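Local coordinates for protein putative pyrroline carboxylate reductase (Streptococcus pyogenes, PDB 2AHR) that probably catalyses the NAD(P)H-dependent reduction of 1-pyrroline-5-carboxylate to L-proline, the last step of proline biosynthesis, at residues G33-L36 with E37-K40; H54-L57 with I58-D62; G92-L95 with Q96-A99; L194-V197 with T198-L202; S212-P215 with H216-I219. All blocks are in the same frame, centred on the assembly; numbering follows the deposited sequence.

Contact 1. Residues G33-L36 with E37-K40. With NAP (NADP nicotinamide-adenine-dinucleotide phosphate), chain S.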
# COMPACT_ATOMS: atom_id res chain seq x y z
N GLY E 33 -49.02 -5.15 2.99
CA GLY E 33 -47.89 -4.28 2.64
C GLY E 33 -47.59 -3.15 3.62
O GLY E 33 -48.01 -3.21 4.76
N SER E 34 -46.87 -2.13 3.15
CA SER E 34 -46.46 -0.99 3.98
C SER E 34 -47.59 0.02 4.18
O SER E 34 -47.62 0.74 5.18
CB SER E 34 -45.23 -0.29 3.39
OG SER E 34 -45.50 0.31 2.13
N SER E 35 -48.48 0.09 3.20
CA SER E 35 -49.73 0.83 3.30
C SER E 35 -50.79 0.01 2.59
O SER E 35 -50.47 -0.85 1.78
CB SER E 35 -49.59 2.22 2.67
OG SER E 35 -49.28 2.15 1.29
N LEU E 36 -52.06 0.27 2.90
CA LEU E 36 -53.18 -0.38 2.21
C LEU E 36 -53.11 -0.15 0.70
O LEU E 36 -53.39 -1.06 -0.09
CB LEU E 36 -54.52 0.10 2.76
CG LEU E 36 -55.78 -0.56 2.19
CD1 LEU E 36 -55.84 -2.06 2.51
CD2 LEU E 36 -57.02 0.16 2.70
N GLU E 37 -52.73 1.06 0.31
CA GLU E 37 -52.51 1.40 -1.10
C GLU E 37 -51.46 0.47 -1.74
O GLU E 37 -51.68 -0.07 -2.83
CB GLU E 37 -52.10 2.87 -1.23
CG GLU E 37 -52.23 3.44 -2.63
CD GLU E 37 -52.00 4.95 -2.67
OE1 GLU E 37 -52.85 5.72 -2.16
OE2 GLU E 37 -50.96 5.36 -3.24
N ARG E 38 -50.34 0.29 -1.04
CA ARG E 38 -49.26 -0.61 -1.47
C ARG E 38 -49.68 -2.08 -1.50
O ARG E 38 -49.27 -2.82 -2.39
CB ARG E 38 -48.03 -0.45 -0.57
CG ARG E 38 -47.23 0.84 -0.77
CD ARG E 38 -46.48 0.84 -2.09
NE ARG E 38 -45.73 -0.40 -2.27
CZ ARG E 38 -45.44 -0.95 -3.44
NH1 ARG E 38 -44.75 -2.08 -3.48
NH2 ARG E 38 -45.83 -0.38 -4.57
N SER E 39 -50.50 -2.50 -0.54
CA SER E 39 -50.98 -3.89 -0.44
C SER E 39 -51.81 -4.30 -1.66
O SER E 39 -51.52 -5.30 -2.31
CB SER E 39 -51.79 -4.11 0.84
OG SER E 39 -51.20 -3.49 1.96
N LYS E 40 -52.85 -3.50 -1.95
CA LYS E 40 -53.69 -3.68 -3.14
C LYS E 40 -52.82 -3.79 -4.38
O LYS E 40 -52.98 -4.71 -5.18
CB LYS E 40 -54.67 -2.51 -3.30
CG LYS E 40 -55.56 -2.25 -2.08
CD LYS E 40 -56.57 -1.12 -2.29
CE LYS E 40 -57.58 -1.08 -1.14
NZ LYS E 40 -58.64 -0.05 -1.27
PA NAP S . -36.96 -4.84 0.60
O1A NAP S . -36.58 -3.43 0.89
O2A NAP S . -36.82 -5.13 -0.86
O5B NAP S . -38.45 -5.21 1.11
C5B NAP S . -38.99 -4.71 2.31
C4B NAP S . -40.47 -4.45 2.08
O4B NAP S . -41.17 -4.21 3.29
C3B NAP S . -40.69 -3.23 1.18
O3B NAP S . -41.39 -3.66 0.03
C2B NAP S . -41.50 -2.25 2.00
O2B NAP S . -42.58 -1.64 1.32
C1B NAP S . -42.09 -3.15 3.08
N9A NAP S . -42.45 -2.38 4.30
C8A NAP S . -41.88 -1.21 4.76
N7A NAP S . -42.53 -0.84 5.89
C5A NAP S . -43.51 -1.75 6.15
C6A NAP S . -44.46 -1.83 7.17
N6A NAP S . -44.87 -0.70 7.73
N1A NAP S . -45.34 -2.90 7.17
C2A NAP S . -45.29 -3.85 6.17
N3A NAP S . -44.35 -3.75 5.16
C4A NAP S . -43.47 -2.72 5.16
O3 NAP S . -36.07 -5.84 1.52
PN NAP S . -35.73 -7.37 1.13
O1N NAP S . -34.43 -7.36 0.39
O2N NAP S . -36.90 -8.06 0.52
O5D NAP S . -35.46 -8.01 2.59
C5D NAP S . -36.52 -8.39 3.44
C4D NAP S . -36.01 -9.37 4.50
O4D NAP S . -35.42 -10.51 3.90
C3D NAP S . -34.95 -8.74 5.39
O3D NAP S . -35.31 -9.00 6.72
C2D NAP S . -33.64 -9.42 5.04
O2D NAP S . -32.83 -9.57 6.21
C1D NAP S . -34.12 -10.75 4.42
N1N NAP S . -33.28 -11.33 3.33
C2N NAP S . -33.11 -10.66 2.14
C3N NAP S . -32.34 -11.24 1.12
C7N NAP S . -32.24 -10.60 -0.24
O7N NAP S . -31.50 -11.29 -1.22
N7N NAP S . -32.82 -9.42 -0.48
C4N NAP S . -31.76 -12.50 1.31
C5N NAP S . -31.95 -13.17 2.51
C6N NAP S . -32.72 -12.57 3.51
P2B NAP S . -42.43 -0.45 0.23
O1X NAP S . -43.83 0.06 -0.09
O2X NAP S . -41.61 0.67 0.82
O3X NAP S . -41.77 -0.97 -1.04

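Contact 2. Residues H54-L57 with I58-D62. With NAP (NADP nicotinamide-adenine-dinucleotide phosphate), chain S.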
# COMPACT_ATOMS: atom_id res chain seq x y z
N HIS E 54 -52.44 -5.26 9.15
CA HIS E 54 -51.67 -6.40 9.64
C HIS E 54 -52.47 -7.20 10.66
O HIS E 54 -52.41 -8.42 10.67
CB HIS E 54 -50.31 -6.00 10.24
CG HIS E 54 -49.40 -5.29 9.29
ND1 HIS E 54 -49.41 -5.52 7.93
CD2 HIS E 54 -48.44 -4.37 9.51
CE1 HIS E 54 -48.50 -4.76 7.35
NE2 HIS E 54 -47.90 -4.05 8.29
N GLN E 55 -53.22 -6.51 11.51
CA GLN E 55 -54.07 -7.19 12.48
C GLN E 55 -55.17 -7.97 11.77
O GLN E 55 -55.48 -9.10 12.15
CB GLN E 55 -54.65 -6.21 13.51
CG GLN E 55 -55.15 -6.88 14.80
CD GLN E 55 -54.07 -7.68 15.54
OE1 GLN E 55 -53.06 -7.13 15.99
NE2 GLN E 55 -54.31 -8.97 15.70
N ASP E 56 -55.73 -7.37 10.71
CA ASP E 56 -56.73 -8.03 9.86
C ASP E 56 -56.15 -9.32 9.27
O ASP E 56 -56.82 -10.37 9.25
CB ASP E 56 -57.20 -7.07 8.75
CG ASP E 56 -58.26 -7.68 7.83
OD1 ASP E 56 -58.06 -7.68 6.59
OD2 ASP E 56 -59.31 -8.16 8.34
N LEU E 57 -54.90 -9.25 8.80
CA LEU E 57 -54.12 -10.43 8.40
C LEU E 57 -54.01 -11.46 9.55
O LEU E 57 -54.40 -12.62 9.39
CB LEU E 57 -52.72 -9.97 7.93
CG LEU E 57 -51.55 -10.85 7.47
CD1 LEU E 57 -51.13 -11.92 8.50
CD2 LEU E 57 -51.80 -11.46 6.11
N ILE E 58 -53.52 -11.01 10.71
CA ILE E 58 -53.27 -11.89 11.86
C ILE E 58 -54.50 -12.69 12.33
O ILE E 58 -54.38 -13.85 12.72
CB ILE E 58 -52.64 -11.11 13.06
CG1 ILE E 58 -51.28 -10.51 12.68
CG2 ILE E 58 -52.45 -12.03 14.26
CD1 ILE E 58 -50.82 -9.36 13.58
N ASP E 59 -55.68 -12.07 12.26
CA ASP E 59 -56.91 -12.65 12.81
C ASP E 59 -57.51 -13.85 12.03
O ASP E 59 -58.35 -14.58 12.56
CB ASP E 59 -57.97 -11.55 13.02
CG ASP E 59 -57.53 -10.48 14.02
OD1 ASP E 59 -56.71 -10.76 14.93
OD2 ASP E 59 -58.02 -9.33 13.90
N GLN E 60 -57.06 -14.07 10.80
CA GLN E 60 -57.60 -15.14 9.94
C GLN E 60 -56.61 -16.26 9.57
O GLN E 60 -56.99 -17.27 8.96
CB GLN E 60 -58.21 -14.53 8.67
CG GLN E 60 -57.34 -13.48 7.98
CD GLN E 60 -57.99 -12.89 6.74
OE1 GLN E 60 -58.01 -11.67 6.55
NE2 GLN E 60 -58.51 -13.76 5.87
N VAL E 61 -55.34 -16.10 9.95
CA VAL E 61 -54.25 -16.93 9.44
C VAL E 61 -53.74 -17.99 10.45
O VAL E 61 -53.86 -17.79 11.66
CB VAL E 61 -53.14 -15.96 8.97
CG1 VAL E 61 -51.77 -16.34 9.47
CG2 VAL E 61 -53.20 -15.77 7.47
N ASP E 62 -53.21 -19.10 9.96
CA ASP E 62 -52.66 -20.18 10.84
C ASP E 62 -51.16 -20.06 11.11
O ASP E 62 -50.63 -20.73 11.99
CB ASP E 62 -52.91 -21.56 10.24
CG ASP E 62 -54.35 -21.78 9.87
OD1 ASP E 62 -55.15 -22.15 10.76
OD2 ASP E 62 -54.68 -21.59 8.68
PA NAP S . -36.96 -4.84 0.60
O1A NAP S . -36.58 -3.43 0.89
O2A NAP S . -36.82 -5.13 -0.86
O5B NAP S . -38.45 -5.21 1.11
C5B NAP S . -38.99 -4.71 2.31
C4B NAP S . -40.47 -4.45 2.08
O4B NAP S . -41.17 -4.21 3.29
C3B NAP S . -40.69 -3.23 1.18
O3B NAP S . -41.39 -3.66 0.03
C2B NAP S . -41.50 -2.25 2.00
O2B NAP S . -42.58 -1.64 1.32
C1B NAP S . -42.09 -3.15 3.08
N9A NAP S . -42.45 -2.38 4.30
C8A NAP S . -41.88 -1.21 4.76
N7A NAP S . -42.53 -0.84 5.89
C5A NAP S . -43.51 -1.75 6.15
C6A NAP S . -44.46 -1.83 7.17
N6A NAP S . -44.87 -0.70 7.73
N1A NAP S . -45.34 -2.90 7.17
C2A NAP S . -45.29 -3.85 6.17
N3A NAP S . -44.35 -3.75 5.16
C4A NAP S . -43.47 -2.72 5.16
O3 NAP S . -36.07 -5.84 1.52
PN NAP S . -35.73 -7.37 1.13
O1N NAP S . -34.43 -7.36 0.39
O2N NAP S . -36.90 -8.06 0.52
O5D NAP S . -35.46 -8.01 2.59
C5D NAP S . -36.52 -8.39 3.44
C4D NAP S . -36.01 -9.37 4.50
O4D NAP S . -35.42 -10.51 3.90
C3D NAP S . -34.95 -8.74 5.39
O3D NAP S . -35.31 -9.00 6.72
C2D NAP S . -33.64 -9.42 5.04
O2D NAP S . -32.83 -9.57 6.21
C1D NAP S . -34.12 -10.75 4.42
N1N NAP S . -33.28 -11.33 3.33
C2N NAP S . -33.11 -10.66 2.14
C3N NAP S . -32.34 -11.24 1.12
C7N NAP S . -32.24 -10.60 -0.24
O7N NAP S . -31.50 -11.29 -1.22
N7N NAP S . -32.82 -9.42 -0.48
C4N NAP S . -31.76 -12.50 1.31
C5N NAP S . -31.95 -13.17 2.51
C6N NAP S . -32.72 -12.57 3.51
P2B NAP S . -42.43 -0.45 0.23
O1X NAP S . -43.83 0.06 -0.09
O2X NAP S . -41.61 0.67 0.82
O3X NAP S . -41.77 -0.97 -1.04

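Contact 3. Residues G92-L95 with Q96-A99. With NA (sodium ion), chain R.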
# COMPACT_ATOMS: atom_id res chain seq x y z
N GLY E 92 -29.92 -11.15 11.28
CA GLY E 92 -29.48 -10.47 12.49
C GLY E 92 -30.40 -10.37 13.70
O GLY E 92 -30.02 -9.77 14.71
N ILE E 93 -31.61 -10.93 13.61
CA ILE E 93 -32.56 -10.85 14.73
C ILE E 93 -32.81 -12.25 15.28
O ILE E 93 -33.40 -13.10 14.59
CB ILE E 93 -33.90 -10.18 14.30
CG1 ILE E 93 -33.60 -8.78 13.75
CG2 ILE E 93 -34.93 -10.17 15.47
CD1 ILE E 93 -34.70 -7.77 13.95
N SER E 94 -32.35 -12.49 16.50
CA SER E 94 -32.53 -13.77 17.15
C SER E 94 -33.99 -14.05 17.49
O SER E 94 -34.82 -13.14 17.58
CB SER E 94 -31.70 -13.84 18.43
OG SER E 94 -32.31 -13.02 19.42
N LEU E 95 -34.27 -15.33 17.70
CA LEU E 95 -35.56 -15.81 18.15
C LEU E 95 -35.89 -15.23 19.53
O LEU E 95 -37.06 -14.99 19.85
CB LEU E 95 -35.56 -17.35 18.18
CG LEU E 95 -35.57 -18.07 16.82
CD1 LEU E 95 -35.12 -19.51 16.96
CD2 LEU E 95 -36.92 -18.02 16.18
N GLN E 96 -34.86 -15.01 20.35
CA GLN E 96 -35.02 -14.45 21.69
C GLN E 96 -35.51 -13.01 21.60
O GLN E 96 -36.47 -12.63 22.27
CB GLN E 96 -33.72 -14.55 22.50
CG GLN E 96 -33.87 -14.20 23.98
CD GLN E 96 -32.63 -14.54 24.82
OE1 GLN E 96 -31.60 -13.85 24.75
NE2 GLN E 96 -32.73 -15.60 25.62
N ARG E 97 -34.86 -12.21 20.75
CA ARG E 97 -35.28 -10.83 20.51
C ARG E 97 -36.65 -10.73 19.86
O ARG E 97 -37.41 -9.82 20.17
CB ARG E 97 -34.25 -10.10 19.64
CG ARG E 97 -32.99 -9.74 20.40
CD ARG E 97 -31.89 -9.19 19.49
NE ARG E 97 -32.27 -7.98 18.76
CZ ARG E 97 -31.62 -7.51 17.70
NH1 ARG E 97 -30.55 -8.17 17.25
NH2 ARG E 97 -32.02 -6.40 17.10
N LEU E 98 -36.97 -11.66 18.95
CA LEU E 98 -38.28 -11.69 18.29
C LEU E 98 -39.40 -11.93 19.32
O LEU E 98 -40.45 -11.29 19.26
CB LEU E 98 -38.34 -12.75 17.17
CG LEU E 98 -39.65 -12.85 16.37
CD1 LEU E 98 -40.01 -11.54 15.64
CD2 LEU E 98 -39.66 -14.03 15.38
N ALA E 99 -39.16 -12.85 20.25
CA ALA E 99 -40.10 -13.16 21.32
C ALA E 99 -40.44 -11.94 22.18
O ALA E 99 -41.56 -11.82 22.64
CB ALA E 99 -39.60 -14.30 22.18
NA NA R . -27.72 -9.23 15.28
O HOH W 1 -29.97 -11.01 17.88
O HOH W 2 -26.93 -11.45 15.57
O HOH W 3 -27.65 -9.79 17.64

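Contact 4. Residues L194-V197 with T198-L202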
# COMPACT_ATOMS: atom_id res chain seq x y z
N LEU E 194 -20.40 -13.01 -20.86
CA LEU E 194 -21.27 -13.47 -19.76
C LEU E 194 -21.79 -14.90 -19.97
O LEU E 194 -21.87 -15.71 -19.04
CB LEU E 194 -22.48 -12.54 -19.58
CG LEU E 194 -22.40 -11.32 -18.66
CD1 LEU E 194 -23.70 -10.49 -18.78
CD2 LEU E 194 -22.14 -11.75 -17.20
N GLU E 195 -22.17 -15.20 -21.21
CA GLU E 195 -22.69 -16.50 -21.55
C GLU E 195 -21.62 -17.56 -21.30
O GLU E 195 -21.87 -18.55 -20.62
CB GLU E 195 -23.16 -16.50 -23.00
CG GLU E 195 -23.59 -17.85 -23.51
CD GLU E 195 -23.88 -17.87 -25.02
OE1 GLU E 195 -23.54 -16.90 -25.74
OE2 GLU E 195 -24.45 -18.86 -25.49
N ILE E 196 -20.42 -17.34 -21.81
CA ILE E 196 -19.32 -18.25 -21.62
C ILE E 196 -18.99 -18.44 -20.14
O ILE E 196 -18.83 -19.58 -19.70
CB ILE E 196 -18.05 -17.77 -22.33
CG1 ILE E 196 -18.27 -17.75 -23.86
CG2 ILE E 196 -16.83 -18.64 -21.90
CD1 ILE E 196 -17.26 -16.87 -24.63
N VAL E 197 -18.82 -17.34 -19.37
CA VAL E 197 -18.43 -17.55 -17.97
C VAL E 197 -19.56 -18.12 -17.08
O VAL E 197 -19.30 -18.97 -16.21
CB VAL E 197 -17.59 -16.38 -17.27
CG1 VAL E 197 -16.92 -15.44 -18.24
CG2 VAL E 197 -18.38 -15.67 -16.21
N THR E 198 -20.80 -17.68 -17.31
CA THR E 198 -21.94 -18.23 -16.54
C THR E 198 -22.04 -19.76 -16.73
O THR E 198 -22.24 -20.51 -15.77
CB THR E 198 -23.29 -17.57 -16.94
OG1 THR E 198 -23.20 -16.14 -16.80
CG2 THR E 198 -24.42 -18.10 -16.05
N GLN E 199 -21.87 -20.22 -17.98
CA GLN E 199 -21.95 -21.65 -18.29
C GLN E 199 -20.79 -22.38 -17.67
O GLN E 199 -20.95 -23.50 -17.18
CB GLN E 199 -22.03 -21.89 -19.81
CG GLN E 199 -23.43 -21.52 -20.37
CD GLN E 199 -23.66 -21.86 -21.86
OE1 GLN E 199 -24.60 -21.32 -22.48
NE2 GLN E 199 -22.81 -22.73 -22.43
N THR E 200 -19.62 -21.74 -17.65
CA THR E 200 -18.44 -22.33 -17.03
C THR E 200 -18.56 -22.41 -15.51
O THR E 200 -18.10 -23.38 -14.89
CB THR E 200 -17.18 -21.54 -17.42
OG1 THR E 200 -17.06 -21.52 -18.84
CG2 THR E 200 -15.95 -22.16 -16.82
N VAL E 201 -19.17 -21.39 -14.91
CA VAL E 201 -19.39 -21.36 -13.46
C VAL E 201 -20.35 -22.49 -13.08
O VAL E 201 -20.08 -23.27 -12.14
CB VAL E 201 -19.94 -19.99 -12.97
CG1 VAL E 201 -20.40 -20.04 -11.50
CG2 VAL E 201 -18.89 -18.89 -13.12
N LEU E 202 -21.48 -22.56 -13.79
CA LEU E 202 -22.45 -23.65 -13.63
C LEU E 202 -21.79 -25.03 -13.68
O LEU E 202 -21.95 -25.85 -12.75
CB LEU E 202 -23.49 -23.60 -14.75
CG LEU E 202 -24.88 -23.09 -14.44
CD1 LEU E 202 -25.66 -23.11 -15.74
CD2 LEU E 202 -25.54 -24.01 -13.44

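Contact 5. Residues S212-P215 with H216-I219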
# COMPACT_ATOMS: atom_id res chain seq x y z
N SER E 212 -15.50 -36.27 -5.53
CA SER E 212 -14.97 -36.40 -4.17
C SER E 212 -13.75 -35.50 -3.94
O SER E 212 -13.28 -35.36 -2.81
CB SER E 212 -14.59 -37.86 -3.89
OG SER E 212 -13.63 -38.31 -4.83
N GLN E 213 -13.25 -34.90 -5.02
CA GLN E 213 -12.08 -34.03 -4.98
C GLN E 213 -12.41 -32.67 -4.35
O GLN E 213 -13.51 -32.15 -4.51
CB GLN E 213 -11.56 -33.82 -6.40
CG GLN E 213 -10.80 -35.03 -6.98
CD GLN E 213 -9.93 -34.64 -8.16
OE1 GLN E 213 -8.70 -34.76 -8.11
NE2 GLN E 213 -10.55 -34.13 -9.23
N SER E 214 -11.43 -32.08 -3.65
CA SER E 214 -11.57 -30.74 -3.09
C SER E 214 -11.38 -29.66 -4.16
O SER E 214 -10.87 -29.95 -5.25
CB SER E 214 -10.56 -30.54 -1.95
OG SER E 214 -9.23 -30.47 -2.45
N PRO E 215 -11.79 -28.41 -3.88
CA PRO E 215 -11.43 -27.27 -4.75
C PRO E 215 -9.93 -27.17 -5.09
O PRO E 215 -9.58 -26.96 -6.26
CB PRO E 215 -11.91 -26.06 -3.96
CG PRO E 215 -13.08 -26.58 -3.16
CD PRO E 215 -12.65 -27.98 -2.75
N HIS E 216 -9.04 -27.36 -4.10
CA HIS E 216 -7.60 -27.36 -4.38
C HIS E 216 -7.10 -28.54 -5.20
O HIS E 216 -6.17 -28.39 -5.98
CB HIS E 216 -6.77 -27.20 -3.11
CG HIS E 216 -6.66 -25.78 -2.64
ND1 HIS E 216 -6.00 -24.81 -3.37
CD2 HIS E 216 -7.14 -25.16 -1.54
CE1 HIS E 216 -6.08 -23.66 -2.73
NE2 HIS E 216 -6.76 -23.84 -1.62
N ASP E 217 -7.72 -29.71 -5.04
CA ASP E 217 -7.47 -30.86 -5.92
C ASP E 217 -7.74 -30.48 -7.37
O ASP E 217 -6.92 -30.76 -8.25
CB ASP E 217 -8.34 -32.08 -5.55
CG ASP E 217 -7.94 -32.72 -4.23
OD1 ASP E 217 -6.75 -32.65 -3.83
OD2 ASP E 217 -8.84 -33.32 -3.59
N PHE E 218 -8.89 -29.87 -7.63
CA PHE E 218 -9.20 -29.42 -8.97
C PHE E 218 -8.18 -28.42 -9.50
O PHE E 218 -7.74 -28.51 -10.64
CB PHE E 218 -10.61 -28.83 -9.05
CG PHE E 218 -11.68 -29.87 -9.22
CD1 PHE E 218 -11.95 -30.39 -10.49
CD2 PHE E 218 -12.42 -30.33 -8.13
CE1 PHE E 218 -12.93 -31.37 -10.68
CE2 PHE E 218 -13.42 -31.31 -8.31
CZ PHE E 218 -13.66 -31.83 -9.59
N ILE E 219 -7.84 -27.44 -8.68
CA ILE E 219 -6.84 -26.43 -9.04
C ILE E 219 -5.52 -27.06 -9.45
O ILE E 219 -4.96 -26.68 -10.46
CB ILE E 219 -6.63 -25.39 -7.91
CG1 ILE E 219 -7.87 -24.51 -7.78
CG2 ILE E 219 -5.36 -24.54 -8.17
CD1 ILE E 219 -7.94 -23.72 -6.46

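Contact 1. Residues G33-L36 with E37-K40
Ser-35 and Ser-39 meet where the chain leaves a loop, Gly-33 to Ser-35, and winds into the first turn of helix 36-46. The carbonyl of Ser-35 receives Ser-39 N at 2.8 Å, and one residue on, Lys-40 N donates to Leu-36 O in an almost straight bond (N-H...O 176°). Ser-35 is the N-cap: its OG takes the amide hydrogen of Arg-38 N at 3.2 Å. The hydroxyl of Ser-39 joins loop to helix a second time. It donates to Ser-35 O over 2.7 Å from above the carbonyl plane, while the amide of the same residue arrives nearly end-on, so one carbonyl oxygen has two donors; the same OG accepts from Gly-33 N at 2.9 Å. With its OG turned beside its own backbone N (chi1 -43°), Ser-39 thus links a loop amide to a loop carbonyl.

In a Rossmann fold the loop after the second strand commonly reads the adenosine ribose, and here the loop and the first turn of the helix together meet the NADP 2'-phosphate. Ser-34 OG donates to NAP O1X at 2.8 Å, and its CB lies against the adenine. Arg-38, folded back at chi2 and chi3, brings NE to the same oxygen at 2.9 Å in a weak bond bent to 121°, while Ser-34 OG lies near the plane of the guanidinium at its edge. NH2 of Arg-38 also forms a salt bridge with Glu-41, which probably steadies the group beside the phosphate. On another side of this first turn, the aliphatic chain of Lys-40 crosses Leu-36, CE lying 3.8 Å from Leu-36 CG.

Contact 2. Residues H54-L57 with I58-D62
The adenine side of the NADP pocket rests on the short helix 54-58, where His-54 and Ile-58 are joined by the helical bond from Ile-58 N to His-54 O (2.8 Å). The His-54 ring meets the cofactor with its edge: NE2 donates to NAP N1A at 3.0 Å, a bond directed at the adenine. ND1 of the ring is hydrogen-bonded to Ser-32 OG, so both ring nitrogens are engaged and the rotation of the imidazole is set.

On the outer side Gln-55 reaches over the next turn to Asp-59. Its chain bends at chi2 (59°), which swings the amide forward along the helix, toward the next turn. NE2 then gives a fairly straight bond to Asp-59 OD1 at 3.1 Å; the carboxylate oxygen lies in the amide plane, yet the nitrogen approaches it from above the carboxylate plane. The other end of the amide, OE1, accepts from His-81 N. Beneath this bridge Asp-59 N donates to Gln-55 O, and a long, weak bond from Gln-60 N to Leu-57 O (3.3 Å) marks the chain's exit from the helix.

The inward face is apolar. CD1 of Leu-57 lies 4.5 Å from Val-61 CG2, and both residues pack on Ile-30 of strand 28-32; Leu-57 also touches Ile-9 of strand 5-9. Asp-62 pairs through its backbone with Lys-5, leading the chain into strand 63-66.

Contact 3. Residues G92-L95 with Q96-A99
The guanidinium of Arg-97 has CA of Ile-93 over one face and the sodium ion at its edge, in its plane, 3.6 Å from NH1. That ion is bound by the carbonyl of Gly-92, whose O sits 2.4 Å from the metal and 3.0 Å from Arg-97 NH1. Two positive groups therefore gather round one carbonyl oxygen, which probably polarises it. They also share the C-terminus: Leu-259 O is a sodium ligand, and its OXT forms a salt bridge with Arg-97 NH2. Ala-256 O, Lys-257 O and two waters complete the six ligands of the metal. A further water accepts from both Ser-94 N and Arg-97 NH1, at 3.1 and 3.0 Å, and so bridges the loop amide and the side chain. The bend of Arg-97 at chi3 (60°) turns its end back toward Gly-92.

Ser-94 is the N-cap of helix 95-102. Its OG, held between its own N and carbonyl carbon (chi1 73°), accepts from Arg-97 N at 3.0 Å along a nearly straight line (170°). The first helical bonds follow, Leu-98 N to Ser-94 O and Ala-99 N to Leu-95 O, while Leu-95 N is taken by Glu-155 OE2.

The sodium ties the loop to the end of helix 241-258, while Leu-95, Leu-98 and Ala-99 pack on Leu-108 of strand 108-112, and Ile-93 and Leu-98 lean on Phe-73 of helix 73-77.

Contact 4. Residues L194-V197 with T198-L202
Thr-198 and Leu-194 are one turn apart on helix 190-210, a long helix of the dimerisation domain, and illustrate how a buried threonine can return its hydroxyl to its own helix. Thr-198 OG1 donates to Leu-194 O at 2.6 Å while Thr-198 N donates to the same oxygen at 2.8 Å. The two donors come from opposite faces of the carbonyl plane, the hydroxyl 35° out of it, so the oxygen is held from both sides. Having OG1 beside the backbone N (chi1 -55°) is what brings the hydroxyl back over the preceding turn.

Thr-200 repeats the scheme two residues on. Its OG1 and N both reach Ile-196 O, again from opposite faces, at 2.8 and 3.1 Å. This hydroxyl has a further, weak hydrogen bond with Ser-123 OG of the second subunit. Between the two threonines Gln-199 N donates to Glu-195 O, and the side chains of Glu-195 and Gln-199 lie side by side, pointing the same way, with amide and carboxylate planes 76° apart. The Glu-195 carboxylate is instead paired with Lys-192, through a salt bridge at OE1.

Leu-194 and Val-197 pack on Ile-176 of helix 158-185, whereas Thr-198 meets Leu-208 of the second subunit, placing the two threonines at the dimer interface. On the following turn Val-201 N donates to Val-197 O, and Val-201 CG2 comes within 3.1 Å of that same oxygen.

Contact 5. Residues S212-P215 with H216-I219
Ser-214 and Asp-217 exchange side chain for backbone at the start of helix 215-222. The Asp-217 amide donates to Ser-214 OG at 3.1 Å, and the Ser-214 amide donates to Asp-217 OD2 at 2.9 Å in a straight bond (167°) that meets the carboxylate on its anti side, 33° out of its plane. This reciprocal pair is a capping box. Pro-215 follows in the first position of the helix, where it has no amide hydrogen to leave unused. The first turn then closes through Phe-218 N to Ser-214 O and Ile-219 N to Pro-215 O.

Next to the box lies Gln-213, its chain extended beyond CG. Its amide is tilted against the Phe-218 ring, planes 57° apart, with NE2 3.8 Å above the ring plane over the centre. CB of Gln-213 touches the ring at CE2 (3.7 Å), and Ser-214 O lies at the ring edge, 3.3 Å from CD2.

Phe-218 is steadied in turn by Asn-207 and Leu-208 of helix 190-210 and by Tyr-173 of the second subunit, whose ring it meets. His-216 stacks on His-216 of the third subunit, carrying the helix start into the wider assembly.

Both capping bonds take up amides that no preceding helical turn could serve, and the Asp-217 carboxylate at this N-terminus probably interacts favourably with the helix dipole.

How the contacts relate
From the N terminus, each contact is local, within a turn or two of chain, and the five follow in series, with none enclosing or crossing another. Contact 1 joins strand 28-32 to helix 36-46, and contact 2 takes helix 54-58 toward strand 63-66. These two touch, both meet the NADP, and belong to the Rossmann domain. Contact 3, its centre about 21 Å from that of contact 2, leads into helix 95-102 and is tied through sodium to the C-terminus. Contacts 4 and 5 lie in the dimerisation region, centres about 19 Å apart on successive helices, and both face the second subunit. Contacts 1, 3 and 5 all cap helix starts, a shared solution in separate places.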